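Local structure of transcriptional regulator, SorC family (Enterococcus faecalis, 2O0M) at residues A[312-315]-A[316-319]. The protein is a putative SorC-family transcriptional regulator that probably binds DNA and, through the domain modelled here, a carbohydrate effector. Residues are numbered along the deposited sequence; the frame is centred on the assembly and turned at random.
Sequences KAKA and IRAY. With PO4 (phosphate ion), chain C; PO4 (phosphate ion), chain B.
Arg317 reaches back along the first turn of helix 313-320 to Ala313, whose carbonyl O takes the Arg317 backbone N-H at 3.0 Å. From CB outward, the side chain first lies near Ala313 O and O4 of the chain C phosphate; CG then passes 3.3 Å from Ala313 O. CD still skirts that carbonyl before the chain bends at chi3 (54°), which brings the guanidinium round to the phosphate. NE makes a bent hydrogen bond to O4 at 3.0 Å and a weak one to O2, while NH2 gives a nearly straight bond to O1 at 3.0 Å; the phosphorus sits at the guanidinium's edge, in its plane. NH1 lies 4.0 Å from CG of Lys314, which runs alongside. One residue before Ala313, Lys312 O accepts a hydrogen bond from the Ile316 N-H at 2.8 Å, and CD1 of Ile316 rests 3.9 Å from Lys312 CB. The extended Lys312 chain carries NZ to O1 of the chain B phosphate at 2.7 Å and to the carbonyl of Ile243 on strand 238-245. The helix is the crossover joining parallel strands 302-306 and 328-332. Both phosphates probably come from the crystallisation liquor, so they suggest only that each cationic side chain can take up an anion.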
# COMPACT_ATOMS: atom_id res chain seq x y z
N LYS A 312 13.42 -6.90 -1.13
CA LYS A 312 12.00 -7.13 -0.80
C LYS A 312 11.45 -8.46 -1.32
O LYS A 312 10.28 -8.77 -1.10
CB LYS A 312 11.14 -5.97 -1.33
CG LYS A 312 11.17 -4.74 -0.42
CD LYS A 312 9.96 -3.83 -0.65
CE LYS A 312 10.02 -2.60 0.24
NZ LYS A 312 8.79 -1.78 0.12
N ALA A 313 12.29 -9.27 -1.96
CA ALA A 313 11.83 -10.53 -2.53
C ALA A 313 11.11 -11.41 -1.50
O ALA A 313 10.06 -11.97 -1.77
CB ALA A 313 12.98 -11.28 -3.16
N LYS A 314 11.70 -11.55 -0.32
CA LYS A 314 11.11 -12.39 0.72
C LYS A 314 9.78 -11.83 1.21
O LYS A 314 8.80 -12.57 1.36
CB LYS A 314 12.08 -12.56 1.89
CG LYS A 314 13.29 -13.41 1.58
CD LYS A 314 14.30 -13.35 2.70
CE LYS A 314 15.24 -14.55 2.69
NZ LYS A 314 15.84 -14.82 1.36
N ALA A 315 9.74 -10.52 1.44
CA ALA A 315 8.51 -9.88 1.92
C ALA A 315 7.40 -9.99 0.88
O ALA A 315 6.24 -10.25 1.21
CB ALA A 315 8.77 -8.42 2.25
N ILE A 316 7.76 -9.76 -0.38
CA ILE A 316 6.80 -9.87 -1.49
C ILE A 316 6.20 -11.28 -1.54
O ILE A 316 4.98 -11.45 -1.60
CB ILE A 316 7.45 -9.51 -2.84
CG1 ILE A 316 7.76 -8.01 -2.88
CG2 ILE A 316 6.53 -9.87 -4.00
CD1 ILE A 316 8.76 -7.62 -3.98
N ARG A 317 7.05 -12.29 -1.49
CA ARG A 317 6.58 -13.68 -1.49
C ARG A 317 5.61 -13.96 -0.34
O ARG A 317 4.58 -14.61 -0.52
CB ARG A 317 7.76 -14.65 -1.40
CG ARG A 317 8.55 -14.77 -2.68
CD ARG A 317 9.89 -15.41 -2.42
NE ARG A 317 9.76 -16.68 -1.71
CZ ARG A 317 10.62 -17.14 -0.80
NH1 ARG A 317 11.71 -16.44 -0.48
NH2 ARG A 317 10.41 -18.30 -0.21
N ALA A 318 5.93 -13.46 0.85
CA ALA A 318 5.15 -13.78 2.04
C ALA A 318 3.78 -13.12 2.00
O ALA A 318 2.76 -13.73 2.36
CB ALA A 318 5.90 -13.39 3.29
N TYR A 319 3.74 -11.86 1.58
CA TYR A 319 2.46 -11.15 1.51
C TYR A 319 1.63 -11.67 0.33
O TYR A 319 0.43 -11.89 0.45
CB TYR A 319 2.61 -9.63 1.37
CG TYR A 319 1.27 -9.03 1.02
CD1 TYR A 319 0.28 -8.88 1.99
CD2 TYR A 319 0.95 -8.73 -0.30
CE1 TYR A 319 -0.99 -8.39 1.67
CE2 TYR A 319 -0.31 -8.24 -0.63
CZ TYR A 319 -1.27 -8.07 0.34
OH TYR A 319 -2.53 -7.59 -0.01
P PO4 C . 7.02 -19.00 -1.59
O1 PO4 C . 7.79 -19.74 -0.52
O2 PO4 C . 7.64 -19.15 -2.95
O3 PO4 C . 5.61 -19.54 -1.62
O4 PO4 C . 6.98 -17.55 -1.24
P PO4 B . 8.69 1.02 2.36
O1 PO4 B . 9.20 -0.38 2.40
O2 PO4 B . 8.33 1.45 0.99
O3 PO4 B . 7.58 1.17 3.34
O4 PO4 B . 9.76 1.93 2.88